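Local coordinates for amidohydrolase 2 (Bifidobacterium longum subsp. infantis, PDB 6UVZ), which probably acts as a hydrolase, being a TIM-barrel member of the metallo-dependent hydrolase superfamily, at residues 10-16 with 216-222; 21-25 with 60-64; 138-144 with 165-169; 144-148 with 177-181; 181-187 with 208-213. All coordinates share one frame; numbering follows the deposited sequence.

Interaction 1 (10-16 with 216-222)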
# COMPACT_ATOMS: atom_id res chain seq x y z
N ASP A 10 7.23 -7.15 2.04
CA ASP A 10 6.72 -6.27 0.99
C ASP A 10 5.30 -5.84 1.37
O ASP A 10 4.37 -6.64 1.30
CB ASP A 10 6.73 -6.98 -0.35
CG ASP A 10 6.79 -6.02 -1.52
OD1 ASP A 10 7.66 -6.20 -2.39
OD2 ASP A 10 5.99 -5.06 -1.55
N SER A 11 5.14 -4.58 1.75
CA SER A 11 3.84 -4.10 2.21
C SER A 11 2.89 -3.73 1.08
O SER A 11 1.76 -3.32 1.35
CB SER A 11 4.02 -2.90 3.14
OG SER A 11 4.70 -1.84 2.48
N HIS A 12 3.30 -3.88 -0.18
CA HIS A 12 2.44 -3.48 -1.30
C HIS A 12 2.94 -4.17 -2.57
O HIS A 12 3.98 -3.78 -3.11
CB HIS A 12 2.44 -1.97 -1.46
CG HIS A 12 1.46 -1.46 -2.46
ND1 HIS A 12 0.31 -0.79 -2.10
CD2 HIS A 12 1.45 -1.51 -3.82
CE1 HIS A 12 -0.36 -0.45 -3.19
NE2 HIS A 12 0.31 -0.88 -4.24
N PHE A 13 2.20 -5.17 -3.04
CA PHE A 13 2.49 -5.80 -4.32
C PHE A 13 1.19 -6.26 -4.95
O PHE A 13 0.15 -6.35 -4.29
CB PHE A 13 3.47 -6.98 -4.16
CG PHE A 13 2.82 -8.26 -3.71
CD1 PHE A 13 2.44 -9.23 -4.63
CD2 PHE A 13 2.59 -8.50 -2.37
CE1 PHE A 13 1.85 -10.40 -4.23
CE2 PHE A 13 1.99 -9.68 -1.95
CZ PHE A 13 1.62 -10.63 -2.88
N HIS A 14 1.25 -6.56 -6.25
CA HIS A 14 0.09 -6.98 -7.01
C HIS A 14 0.41 -8.24 -7.81
O HIS A 14 1.56 -8.48 -8.17
CB HIS A 14 -0.39 -5.89 -7.99
CG HIS A 14 -0.62 -4.56 -7.34
ND1 HIS A 14 -1.74 -4.28 -6.59
CD2 HIS A 14 0.11 -3.42 -7.35
CE1 HIS A 14 -1.68 -3.04 -6.15
NE2 HIS A 14 -0.57 -2.49 -6.60
N ILE A 15 -0.63 -9.03 -8.07
CA ILE A 15 -0.57 -10.15 -9.00
C ILE A 15 -1.87 -10.17 -9.79
O ILE A 15 -2.93 -9.82 -9.28
CB ILE A 15 -0.35 -11.51 -8.29
CG1 ILE A 15 -1.42 -11.75 -7.23
CG2 ILE A 15 1.05 -11.59 -7.69
CD1 ILE A 15 -1.35 -13.12 -6.59
N TRP A 16 -1.78 -10.59 -11.05
CA TRP A 16 -2.97 -10.70 -11.88
C TRP A 16 -2.69 -11.63 -13.06
O TRP A 16 -1.54 -11.94 -13.37
CB TRP A 16 -3.45 -9.33 -12.38
CG TRP A 16 -2.44 -8.58 -13.19
CD1 TRP A 16 -2.05 -8.84 -14.47
CD2 TRP A 16 -1.71 -7.41 -12.78
NE1 TRP A 16 -1.12 -7.92 -14.88
CE2 TRP A 16 -0.89 -7.03 -13.86
CE3 TRP A 16 -1.67 -6.65 -11.61
CZ2 TRP A 16 -0.04 -5.93 -13.80
CZ3 TRP A 16 -0.83 -5.56 -11.55
CH2 TRP A 16 -0.03 -5.21 -12.64
N TYR A 216 8.36 -0.30 3.85
CA TYR A 216 8.97 -0.62 2.56
C TYR A 216 7.90 -1.16 1.61
O TYR A 216 7.13 -2.06 1.97
CB TYR A 216 10.09 -1.65 2.71
CG TYR A 216 10.41 -2.34 1.40
CD1 TYR A 216 11.11 -1.68 0.40
CD2 TYR A 216 10.01 -3.65 1.17
CE1 TYR A 216 11.40 -2.31 -0.80
CE2 TYR A 216 10.29 -4.28 -0.03
CZ TYR A 216 10.98 -3.61 -1.01
OH TYR A 216 11.27 -4.24 -2.20
N SER A 217 7.88 -0.63 0.40
CA SER A 217 6.91 -1.03 -0.61
C SER A 217 7.60 -1.08 -1.97
O SER A 217 8.33 -0.15 -2.33
CB SER A 217 5.72 -0.05 -0.65
OG SER A 217 4.97 -0.22 -1.84
N SER A 218 7.36 -2.16 -2.71
CA SER A 218 7.93 -2.33 -4.04
C SER A 218 7.00 -1.89 -5.15
O SER A 218 7.48 -1.49 -6.22
CB SER A 218 8.32 -3.79 -4.28
OG SER A 218 7.17 -4.62 -4.33
N ASN A 219 5.68 -1.95 -4.93
CA ASN A 219 4.68 -1.65 -5.96
C ASN A 219 4.86 -2.54 -7.18
O ASN A 219 4.56 -2.15 -8.31
CB ASN A 219 4.71 -0.17 -6.36
CG ASN A 219 3.41 0.30 -6.97
OD1 ASN A 219 2.37 -0.33 -6.80
ND2 ASN A 219 3.46 1.41 -7.70
N TRP A 220 5.36 -3.76 -6.96
CA TRP A 220 5.58 -4.70 -8.04
C TRP A 220 4.24 -5.25 -8.53
O TRP A 220 3.33 -5.48 -7.73
CB TRP A 220 6.48 -5.84 -7.56
CG TRP A 220 6.86 -6.83 -8.61
CD1 TRP A 220 7.93 -6.77 -9.45
CD2 TRP A 220 6.18 -8.05 -8.92
NE1 TRP A 220 7.96 -7.87 -10.27
CE2 TRP A 220 6.89 -8.68 -9.96
CE3 TRP A 220 5.04 -8.68 -8.41
CZ2 TRP A 220 6.50 -9.89 -10.51
CZ3 TRP A 220 4.64 -9.89 -8.96
CH2 TRP A 220 5.37 -10.48 -10.00
N PRO A 221 4.08 -5.47 -9.85
CA PRO A 221 5.06 -5.23 -10.92
C PRO A 221 4.91 -3.88 -11.61
O PRO A 221 5.51 -3.67 -12.66
CB PRO A 221 4.75 -6.36 -11.90
CG PRO A 221 3.27 -6.52 -11.79
CD PRO A 221 2.90 -6.19 -10.36
N VAL A 222 4.12 -2.98 -11.02
CA VAL A 222 3.94 -1.65 -11.60
C VAL A 222 5.24 -0.86 -11.59
O VAL A 222 5.43 0.04 -12.42
CB VAL A 222 2.82 -0.89 -10.87
CG1 VAL A 222 2.48 0.40 -11.59
CG2 VAL A 222 1.59 -1.77 -10.74
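Ser11 N donates to Tyr216 O at 3.2 Å, and His14 N to Trp220 O at 2.8 Å. These bonds join strand 7-13 and the residue after it to the end of strand 214-216 and its loop, where the first and last strands close the TIM barrel. Between them Asn219 N bonds to His12 O at 3.1 Å. This part is buried and tightly packed. Asp10 holds CG anti to its backbone N (chi1 -155°), which brings OD2 within 3.2 Å of His12 N. The result is an Asx turn, made on the anti lone pair of OD2. The same oxygen takes a weak bond from Ser218 N. With an alanine in place of Asp10, the amide of His12 would probably lose its acceptor and the corner at Ser11 and His12 its brace. His12-Phe13-His14 fits the HxH pattern that binds metal in many relatives. Lys190 bonds to ND1 of His12, and Val58 O to ND1 of His14. Further along, Trp16 CH2 packs on Pro221 CG at 3.7 Å. Val222, partly exposed, is looser, its CG2 4.3 Å from Trp16 CH2. The peptide before Pro221 is cis, and Pro221 CB sits 3.6 Å above the centre of the Trp220 indole.

Interaction 2 (21-25 with 60-64)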
# COMPACT_ATOMS: atom_id res chain seq x y z
N GLN A 21 -8.72 -12.81 -15.61
CA GLN A 21 -9.23 -11.59 -15.00
C GLN A 21 -9.41 -10.50 -16.05
O GLN A 21 -8.81 -10.54 -17.12
CB GLN A 21 -8.31 -11.09 -13.88
CG GLN A 21 -8.18 -12.05 -12.71
CD GLN A 21 -7.18 -11.57 -11.67
OE1 GLN A 21 -5.99 -11.85 -11.77
NE2 GLN A 21 -7.67 -10.84 -10.67
N ASP A 22 -10.25 -9.53 -15.71
CA ASP A 22 -10.55 -8.39 -16.58
C ASP A 22 -10.09 -7.12 -15.88
O ASP A 22 -10.74 -6.67 -14.93
CB ASP A 22 -12.04 -8.33 -16.92
CG ASP A 22 -12.38 -7.22 -17.89
OD1 ASP A 22 -11.45 -6.67 -18.52
OD2 ASP A 22 -13.57 -6.90 -18.04
N LEU A 23 -8.98 -6.56 -16.33
CA LEU A 23 -8.46 -5.31 -15.77
C LEU A 23 -8.57 -4.21 -16.82
O LEU A 23 -7.79 -4.20 -17.78
CB LEU A 23 -7.01 -5.48 -15.32
CG LEU A 23 -6.75 -6.08 -13.93
CD1 LEU A 23 -7.19 -7.54 -13.86
CD2 LEU A 23 -5.29 -5.95 -13.55
N PRO A 24 -9.51 -3.28 -16.68
CA PRO A 24 -9.67 -2.26 -17.74
C PRO A 24 -8.50 -1.30 -17.84
O PRO A 24 -8.15 -0.87 -18.94
CB PRO A 24 -10.97 -1.54 -17.33
CG PRO A 24 -11.05 -1.73 -15.85
CD PRO A 24 -10.47 -3.10 -15.58
N TRP A 25 -7.88 -0.95 -16.71
CA TRP A 25 -6.76 -0.02 -16.72
C TRP A 25 -5.52 -0.59 -17.40
O TRP A 25 -4.56 0.15 -17.63
CB TRP A 25 -6.41 0.41 -15.30
CG TRP A 25 -5.95 -0.72 -14.42
CD1 TRP A 25 -6.74 -1.55 -13.68
CD2 TRP A 25 -4.60 -1.14 -14.20
NE1 TRP A 25 -5.96 -2.46 -13.01
CE2 TRP A 25 -4.65 -2.23 -13.31
CE3 TRP A 25 -3.36 -0.70 -14.66
CZ2 TRP A 25 -3.50 -2.89 -12.88
CZ3 TRP A 25 -2.22 -1.35 -14.23
CH2 TRP A 25 -2.30 -2.43 -13.35
N VAL A 60 -6.19 -5.11 -7.28
CA VAL A 60 -5.67 -4.68 -8.57
C VAL A 60 -6.73 -3.94 -9.38
O VAL A 60 -6.58 -3.80 -10.60
CB VAL A 60 -5.09 -5.87 -9.36
CG1 VAL A 60 -3.94 -6.50 -8.60
CG2 VAL A 60 -6.18 -6.90 -9.64
N ASP A 61 -7.79 -3.46 -8.73
CA ASP A 61 -8.87 -2.73 -9.40
C ASP A 61 -9.49 -3.57 -10.52
O ASP A 61 -9.64 -3.12 -11.66
CB ASP A 61 -8.38 -1.38 -9.92
CG ASP A 61 -9.51 -0.41 -10.20
OD1 ASP A 61 -10.13 0.08 -9.23
OD2 ASP A 61 -9.79 -0.15 -11.39
N ALA A 62 -9.83 -4.81 -10.18
CA ALA A 62 -10.40 -5.73 -11.16
C ALA A 62 -11.86 -5.38 -11.43
O ALA A 62 -12.54 -4.72 -10.64
CB ALA A 62 -10.29 -7.17 -10.66
N ALA A 63 -12.35 -5.83 -12.59
CA ALA A 63 -13.73 -5.56 -12.97
C ALA A 63 -14.70 -6.36 -12.12
O ALA A 63 -15.75 -5.84 -11.72
CB ALA A 63 -13.94 -5.86 -14.46
N ASP A 64 -14.38 -7.62 -11.83
CA ASP A 64 -15.21 -8.49 -11.01
C ASP A 64 -14.51 -8.65 -9.66
O ASP A 64 -13.58 -9.45 -9.53
CB ASP A 64 -15.44 -9.83 -11.69
CG ASP A 64 -16.49 -10.67 -10.99
OD1 ASP A 64 -17.02 -10.24 -9.95
OD2 ASP A 64 -16.80 -11.78 -11.50
O HOH W 1 -10.79 -10.49 -10.63
O HOH W 2 -11.99 -9.51 -13.09
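Trp25 NE1 donates to Val60 O at 2.8 Å. The bond is bent, with an angle of 148° at the hydrogen, and the oxygen lies 20° out of the indole plane. Trp25 places CG between its backbone N and carbonyl carbon (chi1 63°), which turns the NH edge of the ring to the 60-64 chain. A phenylalanine here would keep an aromatic ring, but Val60 O would probably be left without this donor. The second direct bond is between backbones: Ala63 N donates to Asp22 O at 3.0 Å. Beside it, Ala63 CB rests 3.7 Å from Asp22 OD2. The apolar part is small. Leu23 CD2 meets Val60 CG2 at 4.1 Å, the two side chains crossing at a slant. Two waters extend the contact. One accepts from Gln21 NE2 and donates to Asp64 O; the other accepts from both Asp22 N and Asp64 N. The OE1 end of Gln21 bonds to Asp17 N. Trp25 also makes a T-shaped stack with Trp16. The contact ties two neighbouring strand-to-helix loops of the barrel: one leads from strand 7-13 to helix 38-47, the other from strand 51-58 to helix 65-73, with Asp64 as N-cap.

Interaction 3 (138-144 with 165-169)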
# COMPACT_ATOMS: atom_id res chain seq x y z
N CYS A 138 -5.24 5.48 -1.11
CA CYS A 138 -4.62 5.84 -2.38
C CYS A 138 -5.50 6.91 -3.03
O CYS A 138 -6.60 6.61 -3.49
CB CYS A 138 -4.47 4.62 -3.29
SG CYS A 138 -3.67 4.97 -4.88
N ASN A 139 -5.00 8.14 -3.07
CA ASN A 139 -5.82 9.27 -3.50
C ASN A 139 -5.11 10.14 -4.52
O ASN A 139 -4.07 9.75 -5.07
CB ASN A 139 -6.23 10.12 -2.29
CG ASN A 139 -5.03 10.72 -1.58
OD1 ASN A 139 -3.94 10.15 -1.59
ND2 ASN A 139 -5.23 11.87 -0.95
N ARG A 140 -5.66 11.33 -4.78
CA ARG A 140 -5.03 12.30 -5.65
C ARG A 140 -4.05 13.15 -4.86
O ARG A 140 -3.92 13.03 -3.64
CB ARG A 140 -6.09 13.19 -6.32
CG ARG A 140 -7.23 12.44 -7.00
CD ARG A 140 -8.21 13.43 -7.61
NE ARG A 140 -9.46 12.82 -8.03
CZ ARG A 140 -9.73 12.45 -9.28
NH1 ARG A 140 -8.84 12.63 -10.24
NH2 ARG A 140 -10.91 11.90 -9.57
N GLY A 141 -3.35 14.04 -5.56
CA GLY A 141 -2.41 14.94 -4.94
C GLY A 141 -3.06 15.99 -4.06
O GLY A 141 -2.82 16.04 -2.85
N PRO A 142 -3.90 16.85 -4.64
CA PRO A 142 -4.46 17.97 -3.86
C PRO A 142 -5.47 17.55 -2.80
O PRO A 142 -5.76 18.35 -1.90
CB PRO A 142 -5.13 18.85 -4.93
CG PRO A 142 -5.45 17.90 -6.03
CD PRO A 142 -4.32 16.91 -6.06
N GLU A 143 -6.00 16.33 -2.87
CA GLU A 143 -7.05 15.91 -1.95
C GLU A 143 -6.52 15.39 -0.62
O GLU A 143 -7.31 14.92 0.20
CB GLU A 143 -7.93 14.84 -2.62
CG GLU A 143 -8.54 15.28 -3.94
CD GLU A 143 -9.75 14.46 -4.33
OE1 GLU A 143 -10.18 13.61 -3.52
OE2 GLU A 143 -10.28 14.68 -5.43
N LEU A 144 -5.21 15.48 -0.38
CA LEU A 144 -4.65 15.00 0.88
C LEU A 144 -5.09 15.84 2.07
O LEU A 144 -5.01 15.37 3.21
CB LEU A 144 -3.12 14.97 0.81
CG LEU A 144 -2.47 13.59 0.85
CD1 LEU A 144 -0.96 13.72 0.93
CD2 LEU A 144 -3.01 12.78 2.02
N GLY A 165 1.62 9.35 -0.61
CA GLY A 165 0.50 10.25 -0.74
C GLY A 165 0.21 10.74 -2.14
O GLY A 165 -0.72 11.54 -2.32
N ASN A 166 0.96 10.27 -3.14
CA ASN A 166 0.81 10.72 -4.53
C ASN A 166 0.91 12.24 -4.64
O ASN A 166 0.17 12.88 -5.38
CB ASN A 166 -0.51 10.23 -5.14
CG ASN A 166 -0.51 8.73 -5.39
OD1 ASN A 166 -0.14 8.27 -6.47
ND2 ASN A 166 -0.93 7.96 -4.39
N VAL A 167 1.85 12.82 -3.89
CA VAL A 167 2.03 14.27 -3.85
C VAL A 167 2.85 14.70 -5.07
O VAL A 167 3.71 13.94 -5.54
CB VAL A 167 2.70 14.71 -2.55
CG1 VAL A 167 1.82 14.37 -1.36
CG2 VAL A 167 4.07 14.06 -2.40
N PRO A 168 2.61 15.90 -5.61
CA PRO A 168 3.46 16.36 -6.72
C PRO A 168 4.86 16.74 -6.27
O PRO A 168 5.84 16.41 -6.95
CB PRO A 168 2.69 17.58 -7.27
CG PRO A 168 1.30 17.45 -6.71
CD PRO A 168 1.46 16.79 -5.38
N GLY A 169 4.99 17.42 -5.13
CA GLY A 169 6.28 17.83 -4.63
C GLY A 169 6.22 18.50 -3.27
O GLY A 169 5.48 18.06 -2.39
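Leu144 CD1 meets Val167 CG1 at 3.7 Å. This is the one apolar contact between side chains of 138-144 and 165-169, and the two side chains cross at an angle. The same Leu144 CD1 lies 3.9 Å from Gly165 O. Gly165 has no side chain to stand between that methyl and its backbone. Contacts of side chain with backbone form the second group. Asn166 places CG anti to its carbonyl carbon (chi1 -71°), and this lays the side chain along the backbone of Asn139. Asn166 CB is 3.6 Å from Asn139 O, and the amide end continues to Cys138, with Asn166 ND2 4.1 Å from Cys138 SG. Pro168 CD comes near Gly141 CA. Both segments are strand-to-helix loops of the TIM barrel. They follow the adjacent parallel strands 135-137 and 159-161 and lead into helices 144-153 and 172-181. Such loops line the active-site end in this superfamily. Backbone meets backbone at Gly141, whose CA lies 3.3 Å from Asn166 O. Gly141 also starts a type I turn to Leu144. The charged interaction stays within one loop: Arg140 NE pairs with Glu143 OE2 at 3.3 Å. Glu143 is the N-cap of helix 144-153, and Arg140 leans on His107 as well.

Interaction 4 (144-148 with 177-181)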
# COMPACT_ATOMS: atom_id res chain seq x y z
N LEU A 144 -5.21 15.48 -0.38
CA LEU A 144 -4.65 15.00 0.88
C LEU A 144 -5.09 15.84 2.07
O LEU A 144 -5.01 15.37 3.21
CB LEU A 144 -3.12 14.97 0.81
CG LEU A 144 -2.47 13.59 0.85
CD1 LEU A 144 -0.96 13.72 0.93
CD2 LEU A 144 -3.01 12.78 2.02
N GLY A 145 -5.56 17.07 1.84
CA GLY A 145 -6.00 17.90 2.95
C GLY A 145 -7.25 17.36 3.61
O GLY A 145 -7.35 17.34 4.84
N ASP A 146 -8.22 16.90 2.82
CA ASP A 146 -9.45 16.35 3.39
C ASP A 146 -9.21 14.99 4.04
O ASP A 146 -9.93 14.62 4.97
CB ASP A 146 -10.53 16.24 2.31
CG ASP A 146 -10.83 17.57 1.65
OD1 ASP A 146 -10.33 17.81 0.53
OD2 ASP A 146 -11.57 18.38 2.26
N MSE A 147 -8.21 14.25 3.56
CA MSE A 147 -7.88 12.95 4.14
C MSE A 147 -7.39 13.12 5.58
O MSE A 147 -7.71 12.31 6.45
CB MSE A 147 -6.82 12.24 3.31
CG MSE A 147 -7.13 12.18 1.82
SE MSE A 147 -8.74 11.16 1.42
CE MSE A 147 -8.97 11.71 -0.44
N ALA A 148 -6.62 14.18 5.81
CA ALA A 148 -6.09 14.43 7.15
C ALA A 148 -7.22 14.68 8.15
O ALA A 148 -7.19 14.17 9.27
CB ALA A 148 -5.13 15.61 7.12
N ALA A 177 -0.54 18.74 4.95
CA ALA A 177 -1.36 17.55 5.09
C ALA A 177 -0.54 16.35 5.55
O ALA A 177 -0.98 15.57 6.40
CB ALA A 177 -2.08 17.24 3.77
N LEU A 178 0.67 16.19 4.99
CA LEU A 178 1.53 15.08 5.40
C LEU A 178 1.99 15.23 6.84
O LEU A 178 2.26 14.23 7.51
CB LEU A 178 2.74 14.98 4.47
CG LEU A 178 2.46 14.47 3.05
CD1 LEU A 178 3.71 14.58 2.19
CD2 LEU A 178 1.97 13.04 3.09
N ALA A 179 2.08 16.47 7.34
CA ALA A 179 2.46 16.68 8.73
C ALA A 179 1.31 16.37 9.69
O ALA A 179 1.56 15.92 10.81
CB ALA A 179 2.93 18.12 8.94
N ALA A 180 0.07 16.60 9.27
CA ALA A 180 -1.07 16.29 10.12
C ALA A 180 -1.28 14.79 10.24
O ALA A 180 -1.61 14.28 11.32
CB ALA A 180 -2.34 16.96 9.58
N LEU A 181 -1.08 14.05 9.14
CA LEU A 181 -1.22 12.60 9.19
C LEU A 181 -0.14 11.96 10.04
O LEU A 181 -0.39 10.96 10.73
CB LEU A 181 -1.20 12.03 7.77
CG LEU A 181 -2.41 12.34 6.90
CD1 LEU A 181 -2.18 11.87 5.47
CD2 LEU A 181 -3.66 11.68 7.48
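Leu144 reaches from the start of helix 144-153 to three residues of helix 172-181. Its CB meets the methyl of Ala177, CB to CB, at 3.9 Å. Beyond CG the chain forks. Leu144 CD1 touches Leu178 CD2 at 3.7 Å, and Leu144 CD2 touches Leu181 CD1, also at 3.7 Å. The two methyls thus spread over two leucines that lie three residues apart on the facing helix. Leu181 in turn has CG anti to its carbonyl carbon (chi1 -70°), and both its methyls meet the first helix. While CD1 takes the Leu144 methyl, Leu181 CD2 comes up against the backbone, 3.7 Å from Ala148 CA. Small residues let the helices come close elsewhere. Ala177 CB lies 3.5 Å from Leu144 O, and Ala148 CB faces Ala180 CB at 4.0 Å. Side chain to side chain, the contact is apolar, and most of it is buried. Leu144 also rests on Asn139, in the loop that leads into its helix. Met147, a selenomethionine, turns its end away toward Leu106 and Asn139. The axes of the two short segments pass 8.8 Å apart at 21°. Near-parallel neighbouring helices packed outside a parallel sheet are typical of the TIM barrel.

Interaction 5 (181-187 with 208-213)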
# COMPACT_ATOMS: atom_id res chain seq x y z
N LEU A 181 -1.08 14.05 9.14
CA LEU A 181 -1.22 12.60 9.19
C LEU A 181 -0.14 11.96 10.04
O LEU A 181 -0.39 10.96 10.73
CB LEU A 181 -1.20 12.03 7.77
CG LEU A 181 -2.41 12.34 6.90
CD1 LEU A 181 -2.18 11.87 5.47
CD2 LEU A 181 -3.66 11.68 7.48
N ALA A 182 1.08 12.52 10.01
CA ALA A 182 2.17 11.98 10.82
C ALA A 182 1.92 12.14 12.31
O ALA A 182 2.59 11.48 13.11
CB ALA A 182 3.49 12.66 10.44
N GLU A 183 0.96 12.98 12.70
CA GLU A 183 0.63 13.16 14.11
C GLU A 183 -0.34 12.11 14.62
O GLU A 183 -0.52 12.00 15.84
CB GLU A 183 0.04 14.56 14.33
CG GLU A 183 0.28 15.14 15.71
CD GLU A 183 1.73 15.55 15.93
OE1 GLU A 183 2.50 15.59 14.95
OE2 GLU A 183 2.09 15.85 17.09
N LEU A 184 -0.97 11.34 13.73
CA LEU A 184 -1.90 10.30 14.13
C LEU A 184 -1.15 9.08 14.66
O LEU A 184 -0.04 8.77 14.21
CB LEU A 184 -2.77 9.89 12.95
CG LEU A 184 -3.61 11.01 12.32
CD1 LEU A 184 -4.39 10.49 11.12
CD2 LEU A 184 -4.55 11.63 13.34
N PRO A 185 -1.73 8.37 15.63
CA PRO A 185 -1.00 7.25 16.26
C PRO A 185 -0.91 6.00 15.40
O PRO A 185 0.03 5.22 15.59
CB PRO A 185 -1.80 6.99 17.54
CG PRO A 185 -3.18 7.44 17.21
CD PRO A 185 -3.03 8.62 16.29
N ASN A 186 -1.84 5.78 14.47
CA ASN A 186 -1.86 4.56 13.68
C ASN A 186 -1.76 4.85 12.18
O ASN A 186 -2.32 4.12 11.36
CB ASN A 186 -3.11 3.74 13.98
CG ASN A 186 -3.22 3.36 15.44
OD1 ASN A 186 -2.53 2.45 15.91
ND2 ASN A 186 -4.08 4.06 16.18
N SER A 187 -1.05 5.91 11.81
CA SER A 187 -0.85 6.25 10.41
C SER A 187 0.47 5.67 9.92
O SER A 187 1.45 5.61 10.67
CB SER A 187 -0.87 7.76 10.20
OG SER A 187 0.16 8.39 10.94
N THR A 208 9.25 13.74 9.22
CA THR A 208 7.98 14.05 9.86
C THR A 208 7.27 12.80 10.37
O THR A 208 6.66 12.83 11.44
CB THR A 208 7.07 14.82 8.89
OG1 THR A 208 6.95 14.08 7.67
CG2 THR A 208 7.64 16.19 8.60
N PHE A 209 7.34 11.70 9.62
CA PHE A 209 6.67 10.48 10.05
C PHE A 209 7.49 9.71 11.08
O PHE A 209 6.93 9.10 12.00
CB PHE A 209 6.36 9.59 8.85
CG PHE A 209 5.06 9.93 8.16
CD1 PHE A 209 3.86 9.43 8.64
CD2 PHE A 209 5.04 10.73 7.04
CE1 PHE A 209 2.67 9.73 8.02
CE2 PHE A 209 3.85 11.04 6.41
CZ PHE A 209 2.66 10.54 6.90
N GLY A 210 8.81 9.72 10.95
CA GLY A 210 9.67 9.00 11.86
C GLY A 210 10.02 7.61 11.34
O GLY A 210 9.42 7.11 10.38
N PRO A 211 11.00 6.96 11.97
CA PRO A 211 11.44 5.64 11.51
C PRO A 211 10.50 4.50 11.90
O PRO A 211 10.74 3.37 11.47
CB PRO A 211 12.80 5.49 12.20
CG PRO A 211 12.65 6.26 13.47
CD PRO A 211 11.77 7.44 13.14
N LYS A 212 9.46 4.77 12.68
CA LYS A 212 8.56 3.72 13.15
C LYS A 212 7.27 3.63 12.34
O LYS A 212 6.50 2.69 12.54
CB LYS A 212 8.20 3.95 14.63
CG LYS A 212 9.37 3.75 15.58
CD LYS A 212 9.86 2.32 15.55
CE LYS A 212 11.01 2.11 16.53
NZ LYS A 212 11.50 0.70 16.52
N LYS A 213 7.02 4.58 11.44
CA LYS A 213 5.77 4.63 10.68
C LYS A 213 6.05 4.78 9.19
O LYS A 213 5.34 5.50 8.48
CB LYS A 213 4.88 5.76 11.20
CG LYS A 213 4.44 5.56 12.65
CD LYS A 213 4.09 6.87 13.33
CE LYS A 213 2.80 7.47 12.79
NZ LYS A 213 2.42 8.71 13.51
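Ala182 lays its methyl over one face of the Phe209 ring. Ala182 CB is 3.8 Å from the Phe209 ring centroid and 14° off the normal, a CH-pi contact. The contact joins two neighbouring helix-to-strand connections of the TIM barrel. Segment 181-187 leads from helix 172-181 into strand 187-191. Segment 208-213 takes the end of helix 199-209 on to the next strand, 214-216. The ring presents different sides to its neighbours. Its face takes Ala182, its edge points at Ser187 OG, and Leu181 CB touches Phe209 CZ at 4.2 Å. The same Ala182 methyl also rests against Thr208 O. Lys213, four residues on from Phe209, points its CB at the 181-187 loop. Its chain passes along the backbone of Ser187 and bends at chi3 (70°), which drops NZ among the carbonyls of the loop. Lys213 NZ donates to Leu184 O at 2.6 Å, nearly in line with the C=O. Lys213 NZ also donates to Ala182 O at 2.8 Å, but there it stands above the carbonyl plane, 49° out of it. Two backbone oxygens of the 181-184 turn thus share the ammonium group. Inside the loop a third carbonyl is held twice. Leu184 N closes a type I turn on Leu181 O at 3.1 Å, and Ser187 OG donates to that same oxygen at 2.6 Å from the opposite face of its plane.

All five contacts belong to one TIM barrel of eight parallel strands. Interaction 1 joins the first strand to the end of the last and its loop, and the other four are nested inside the loop it closes. Interaction 2 comes next along the chain, with its centre about 16 Å from that of interaction 1. They touch through Trp16 with Trp25, and through His14 and Ile15 with Val60. Interactions 3 and 4 alternate in sequence, share Leu144 and lie about 10 Å apart between centres. They run from strand-to-helix loops down to the helices themselves. Interaction 5 shares Leu181 with interaction 4; their centres are about 12 Å apart. Neighbouring strand-helix units are thus fastened at several levels of the barrel.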